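Local coordinates for protein inner kinetochore subunit cnp3 (Schizosaccharomyces pombe, PDB 6O2D) that binds centromeric DNA as a component of the inner kinetochore network that serves as a platform for outer kinetochore assembly, mediating chromosome segregation, at residues E16-V21 with E34-Y39; G69-P74 with L135-A140. All blocks are in the same frame, centred on the assembly; numbering follows the deposited sequence.

Contact 1 (E16-V21 with E34-Y39)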
loop_
_atom_site.group_PDB
_atom_site.type_symbol
_atom_site.label_atom_id
_atom_site.label_comp_id
_atom_site.label_asym_id
_atom_site.label_seq_id
_atom_site.Cartn_x
_atom_site.Cartn_y
_atom_site.Cartn_z
ATOM N N GLU B 16 -12.016 4.769 -13.625
ATOM C CA GLU B 16 -11.206 5.800 -12.982
ATOM C C GLU B 16 -12.121 6.757 -12.230
ATOM O O GLU B 16 -13.243 7.029 -12.672
ATOM C CB GLU B 16 -10.368 6.584 -13.991
ATOM C CG GLU B 16 -9.108 5.892 -14.456
ATOM C CD GLU B 16 -8.277 6.778 -15.362
ATOM O OE1 GLU B 16 -7.454 6.241 -16.134
ATOM O OE2 GLU B 16 -8.450 8.013 -15.302
ATOM N N ILE B 17 -11.653 7.252 -11.086
ATOM C CA ILE B 17 -12.423 8.167 -10.249
ATOM C C ILE B 17 -11.658 9.475 -10.138
ATOM O O ILE B 17 -10.588 9.525 -9.520
ATOM C CB ILE B 17 -12.684 7.601 -8.849
ATOM C CG1 ILE B 17 -13.038 6.119 -8.920
ATOM C CG2 ILE B 17 -13.762 8.429 -8.147
ATOM C CD1 ILE B 17 -14.326 5.855 -9.603
ATOM N N ASN B 18 -12.196 10.536 -10.721
ATOM C CA ASN B 18 -11.658 11.863 -10.485
ATOM C C ASN B 18 -12.472 12.496 -9.369
ATOM O O ASN B 18 -13.679 12.266 -9.246
ATOM C CB ASN B 18 -11.699 12.735 -11.741
ATOM C CG ASN B 18 -10.732 13.901 -11.668
ATOM O OD1 ASN B 18 -11.142 15.065 -11.659
ATOM N ND2 ASN B 18 -9.440 13.596 -11.603
ATOM N N CYS B 19 -11.807 13.307 -8.560
ATOM C CA CYS B 19 -12.470 13.845 -7.388
ATOM C C CYS B 19 -11.744 15.111 -6.968
ATOM O O CYS B 19 -10.529 15.231 -7.143
ATOM C CB CYS B 19 -12.471 12.798 -6.260
ATOM S SG CYS B 19 -12.867 13.386 -4.592
ATOM N N GLU B 20 -12.491 16.044 -6.393
ATOM C CA GLU B 20 -11.894 17.270 -5.897
ATOM C C GLU B 20 -11.515 17.053 -4.440
ATOM O O GLU B 20 -12.358 16.676 -3.616
ATOM C CB GLU B 20 -12.837 18.462 -6.042
ATOM C CG GLU B 20 -12.108 19.807 -5.968
ATOM C CD GLU B 20 -13.044 20.981 -5.755
ATOM O OE1 GLU B 20 -14.273 20.764 -5.744
ATOM O OE2 GLU B 20 -12.555 22.120 -5.588
ATOM N N VAL B 21 -10.247 17.277 -4.126
ATOM C CA VAL B 21 -9.723 17.001 -2.798
ATOM C C VAL B 21 -9.059 18.264 -2.289
ATOM O O VAL B 21 -8.581 19.096 -3.067
ATOM C CB VAL B 21 -8.714 15.823 -2.776
ATOM C CG1 VAL B 21 -9.394 14.512 -3.141
ATOM C CG2 VAL B 21 -7.528 16.099 -3.701
ATOM N N GLU B 34 -8.433 18.905 -8.380
ATOM C CA GLU B 34 -8.939 17.652 -8.917
ATOM C C GLU B 34 -7.772 16.683 -9.028
ATOM O O GLU B 34 -6.728 17.030 -9.581
ATOM C CB GLU B 34 -9.614 17.871 -10.273
ATOM C CG GLU B 34 -11.028 18.405 -10.174
ATOM C CD GLU B 34 -11.443 19.163 -11.415
ATOM O OE1 GLU B 34 -11.643 20.398 -11.336
ATOM O OE2 GLU B 34 -11.562 18.522 -12.478
ATOM N N ARG B 35 -7.951 15.477 -8.501
ATOM C CA ARG B 35 -6.938 14.441 -8.597
ATOM C C ARG B 35 -7.610 13.081 -8.719
ATOM O O ARG B 35 -8.671 12.840 -8.135
ATOM C CB ARG B 35 -6.018 14.502 -7.360
ATOM C CG ARG B 35 -5.053 13.347 -7.165
ATOM C CD ARG B 35 -4.244 13.539 -5.884
ATOM N NE ARG B 35 -3.220 12.510 -5.737
ATOM C CZ ARG B 35 -2.326 12.464 -4.750
ATOM N NH1 ARG B 35 -2.316 13.399 -3.802
ATOM N NH2 ARG B 35 -1.433 11.481 -4.715
ATOM N N VAL B 36 -6.984 12.197 -9.493
ATOM C CA VAL B 36 -7.500 10.843 -9.687
ATOM C C VAL B 36 -7.221 10.037 -8.419
ATOM O O VAL B 36 -6.064 9.741 -8.108
ATOM C CB VAL B 36 -6.884 10.184 -10.923
ATOM C CG1 VAL B 36 -7.565 8.866 -11.222
ATOM C CG2 VAL B 36 -7.018 11.113 -12.109
ATOM N N VAL B 37 -8.273 9.686 -7.680
ATOM C CA VAL B 37 -8.132 9.024 -6.389
ATOM C C VAL B 37 -8.592 7.575 -6.434
ATOM O O VAL B 37 -8.675 6.932 -5.385
ATOM C CB VAL B 37 -8.863 9.791 -5.273
ATOM C CG1 VAL B 37 -8.429 11.259 -5.251
ATOM C CG2 VAL B 37 -10.387 9.647 -5.408
ATOM N N GLY B 38 -8.914 7.045 -7.614
ATOM C CA GLY B 38 -9.333 5.656 -7.697
ATOM C C GLY B 38 -9.221 5.013 -9.066
ATOM O O GLY B 38 -9.460 5.666 -10.083
ATOM N N TYR B 39 -8.850 3.733 -9.101
ATOM C CA TYR B 39 -8.744 2.969 -10.338
ATOM C C TYR B 39 -9.272 1.565 -10.104
ATOM O O TYR B 39 -9.075 0.980 -9.034
ATOM C CB TYR B 39 -7.305 2.825 -10.851
ATOM C CG TYR B 39 -6.589 4.092 -11.249
ATOM C CD1 TYR B 39 -5.964 4.887 -10.294
ATOM C CD2 TYR B 39 -6.484 4.464 -12.585
ATOM C CE1 TYR B 39 -5.283 6.036 -10.655
ATOM C CE2 TYR B 39 -5.801 5.614 -12.954
ATOM C CZ TYR B 39 -5.205 6.394 -11.982
ATOM O OH TYR B 39 -4.522 7.540 -12.327
#
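Glu34 and Asn18 meet on one face of an antiparallel hairpin, where the CB of Glu34 lies 3.5 Å from Asn18 OD1. The two side chains run at about a right angle, their amide and carboxylate planes 74° apart; Asn18 OD1 lies nearest Glu34 CB, with CG close behind, which marks packing of the amide against the methylenes. Arg35 follows in a hydrogen-bonded pair with Cys19. Its N-H reaches Cys19 O at 2.9 Å in a nearly straight bond, whereas the return bond from Cys19 N arrives from above the Arg35 carbonyl plane. The arginine's fully extended chain carries the guanidinium off to a salt bridge with Glu62. Val36 is back on the face of Asn18: its CG2 touches Asn18 ND2 at 3.5 Å, again crosswise.

Val37 and Gly38 both face Ile17, a classic beta bulge. The N-H of Val37 is bonded to Ile17 O at 3.0 Å, and Ile17 N to Gly38 O at 2.9 Å. Val37 meets Cys19 CB through CG2 at 3.9 Å and Val21 CG1 through CG1 at 4.0 Å. Tyr39 closes the pairing beside Glu16; the side chains point the same way, with Glu16 CG 3.5 Å from Tyr39 CD2 and the carboxylate turned 60° from the ring. With CG anti to its carbonyl carbon (chi1 -79°) and an extended chain, Glu16 runs along the tyrosine.

The face of Glu16, Asn18, Glu20 and Glu34 is largely exposed and mostly polar, with Val36 and Tyr39 among them. Apart from Arg35, the other side is mainly apolar: Ile17, Cys19, Val21 and Val37 pack on the second subunit, whose strand also pairs with Gly38 and Tyr39. This chemistry is consistent with a hairpin that contributes to the dimer interface.

Contact 2 (G69-P74 with L135-A140)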
loop_
_atom_site.group_PDB
_atom_site.type_symbol
_atom_site.label_atom_id
_atom_site.label_comp_id
_atom_site.label_asym_id
_atom_site.label_seq_id
_atom_site.Cartn_x
_atom_site.Cartn_y
_atom_site.Cartn_z
ATOM N N GLY B 69 1.095 1.363 -7.409
ATOM C CA GLY B 69 0.700 0.980 -8.746
ATOM C C GLY B 69 0.330 -0.484 -8.843
ATOM O O GLY B 69 0.097 -1.154 -7.835
ATOM N N VAL B 70 0.283 -0.970 -10.086
ATOM C CA VAL B 70 -0.077 -2.350 -10.376
ATOM C C VAL B 70 0.968 -2.952 -11.302
ATOM O O VAL B 70 1.450 -2.294 -12.232
ATOM C CB VAL B 70 -1.495 -2.456 -10.993
ATOM C CG1 VAL B 70 -1.663 -1.493 -12.161
ATOM C CG2 VAL B 70 -1.812 -3.893 -11.426
ATOM N N VAL B 71 1.335 -4.201 -11.012
ATOM C CA VAL B 71 2.219 -5.015 -11.834
ATOM C C VAL B 71 1.485 -6.314 -12.134
ATOM O O VAL B 71 0.822 -6.872 -11.251
ATOM C CB VAL B 71 3.573 -5.301 -11.131
ATOM C CG1 VAL B 71 4.342 -6.431 -11.825
ATOM C CG2 VAL B 71 4.420 -4.045 -11.040
ATOM N N GLU B 72 1.597 -6.780 -13.388
ATOM C CA GLU B 72 1.116 -8.087 -13.829
ATOM C C GLU B 72 2.279 -8.898 -14.380
ATOM O O GLU B 72 3.171 -8.344 -15.023
ATOM C CB GLU B 72 0.056 -8.005 -14.933
ATOM C CG GLU B 72 -0.439 -9.377 -15.336
ATOM C CD GLU B 72 -1.345 -9.345 -16.501
ATOM O OE1 GLU B 72 -2.251 -8.487 -16.494
ATOM O OE2 GLU B 72 -1.127 -10.150 -17.429
HETATM N N MSE B 73 2.258 -10.209 -14.155
HETATM C CA MSE B 73 3.307 -11.071 -14.681
HETATM C C MSE B 73 2.710 -12.224 -15.474
HETATM O O MSE B 73 1.928 -13.019 -14.945
HETATM C CB MSE B 73 4.146 -11.583 -13.523
HETATM C CG MSE B 73 4.982 -10.464 -12.972
HETATM SE SE MSE B 73 6.262 -11.048 -11.677
HETATM C CE MSE B 73 5.087 -11.345 -10.158
ATOM N N PRO B 74 3.066 -12.309 -16.750
ATOM C CA PRO B 74 2.572 -13.406 -17.587
ATOM C C PRO B 74 3.066 -14.753 -17.079
ATOM O O PRO B 74 3.880 -14.858 -16.162
ATOM C CB PRO B 74 3.139 -13.081 -18.975
ATOM C CG PRO B 74 3.560 -11.632 -18.902
ATOM C CD PRO B 74 3.940 -11.381 -17.488
ATOM N N LEU B 135 -0.438 -7.750 -9.310
ATOM C CA LEU B 135 -0.103 -7.298 -7.962
ATOM C C LEU B 135 -0.386 -5.819 -7.787
ATOM O O LEU B 135 -0.153 -5.020 -8.692
ATOM C CB LEU B 135 1.367 -7.538 -7.623
ATOM C CG LEU B 135 2.053 -8.865 -7.892
ATOM C CD1 LEU B 135 3.557 -8.636 -8.117
ATOM C CD2 LEU B 135 1.792 -9.803 -6.732
ATOM N N TYR B 136 -0.805 -5.467 -6.577
ATOM C CA TYR B 136 -0.862 -4.083 -6.129
ATOM C C TYR B 136 0.388 -3.779 -5.310
ATOM O O TYR B 136 0.628 -4.427 -4.286
ATOM C CB TYR B 136 -2.124 -3.844 -5.298
ATOM C CG TYR B 136 -2.161 -2.488 -4.652
ATOM C CD1 TYR B 136 -2.278 -1.342 -5.425
ATOM C CD2 TYR B 136 -2.073 -2.346 -3.276
ATOM C CE1 TYR B 136 -2.317 -0.098 -4.851
ATOM C CE2 TYR B 136 -2.109 -1.092 -2.690
ATOM C CZ TYR B 136 -2.230 0.022 -3.486
ATOM O OH TYR B 136 -2.260 1.274 -2.926
ATOM N N TYR B 137 1.185 -2.807 -5.752
ATOM C CA TYR B 137 2.426 -2.483 -5.060
ATOM C C TYR B 137 2.378 -1.079 -4.475
ATOM O O TYR B 137 1.711 -0.183 -5.002
ATOM C CB TYR B 137 3.652 -2.611 -5.986
ATOM C CG TYR B 137 3.861 -1.467 -6.969
ATOM C CD1 TYR B 137 4.526 -0.300 -6.595
ATOM C CD2 TYR B 137 3.417 -1.568 -8.283
ATOM C CE1 TYR B 137 4.712 0.745 -7.492
ATOM C CE2 TYR B 137 3.611 -0.534 -9.194
ATOM C CZ TYR B 137 4.251 0.622 -8.792
ATOM O OH TYR B 137 4.438 1.648 -9.697
ATOM N N THR B 138 3.097 -0.902 -3.372
ATOM C CA THR B 138 3.382 0.410 -2.816
ATOM C C THR B 138 4.851 0.427 -2.434
ATOM O O THR B 138 5.382 -0.582 -1.962
ATOM C CB THR B 138 2.501 0.731 -1.591
ATOM O OG1 THR B 138 2.939 -0.034 -0.467
ATOM C CG2 THR B 138 1.030 0.390 -1.863
ATOM N N HIS B 139 5.510 1.563 -2.638
ATOM C CA HIS B 139 6.814 1.785 -2.038
ATOM C C HIS B 139 6.827 3.140 -1.351
ATOM O O HIS B 139 6.095 4.058 -1.732
ATOM C CB HIS B 139 7.977 1.667 -3.049
ATOM C CG HIS B 139 7.921 2.637 -4.181
ATOM N ND1 HIS B 139 7.481 2.283 -5.439
ATOM C CD2 HIS B 139 8.291 3.937 -4.264
ATOM C CE1 HIS B 139 7.555 3.331 -6.240
ATOM N NE2 HIS B 139 8.043 4.347 -5.552
ATOM N N ALA B 140 7.584 3.207 -0.258
ATOM C CA ALA B 140 7.629 4.373 0.607
ATOM C C ALA B 140 9.045 4.538 1.139
ATOM O O ALA B 140 9.816 3.579 1.224
ATOM C CB ALA B 140 6.621 4.255 1.759
#
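Strands 66-73 and 133-140 are neighbours inside the five-stranded antiparallel sheet of the cupin jelly roll, a beta-barrel, and the contact joins them side by side. The evidence is a backbone ladder: Gly69 N to Tyr137 O and Tyr137 N to Gly69 O are each bonded at 2.9 Å, and Val71 N donates to Leu135 O at the same 2.9 Å, here in the carbonyl plane. The return bond from Leu135 N to Val71 O is modelled too short to be relied on. Between these two rungs Val70 and Tyr136 form a non-hydrogen-bonded pair.

The Tyr137 ring faces Gly69. A chi1 of 77° sets its CG between the backbone N and the carbonyl carbon, which folds the ring back across the neighbouring strand. The Gly69 backbone N lies over the ring centre, 3.4 Å above the Tyr137 plane, and Gly69 CA makes a CH-pi contact 3.7 Å from the Tyr137 centroid, 29° off the ring normal. Val71 CG2 approaches Tyr137 CD2 at 3.8 Å, obliquely to the ring and crosswise to the tyrosine as a whole. Farther along, the CE of Met73, a selenomethionine, reaches Leu135 CD1 at 3.7 Å, its chain bent at the last torsion.

Val70 and Tyr136 lie on the other face, where Val70 packs on Leu41, Leu46 and Leu59. Tyr136 has its hydroxyl hydrogen-bonded to Ser90 of the second subunit, and its ring packs on Cys92 of that chain. The chemistry thus implies that paired backbone amides and carbonyls supply the polar needs of a buried sheet interior whose two faces are mainly apolar, while Tyr136, with Thr138 and Ala140, meets the second subunit.

Contact 1 closes before contact 2 opens along the chain. Their centres lie about 19 Å apart and their nearest atoms about 7 Å apart, so they do not touch. No sheet of this chain is shared: 16-21 and 34-39 make up most of a separate two-stranded hairpin, about 18 Å from the chain centre to the contact centre, whereas 69-74 and 135-140 are adjacent in the five-stranded cupin sheet, their centre about 5 Å from it. Both reach the second subunit, the hairpin by packing and strand pairing, the sheet through Tyr136, Thr138 and Ala140. Dimerisation therefore draws on both the N-terminal hairpin and the body of the cupin domain.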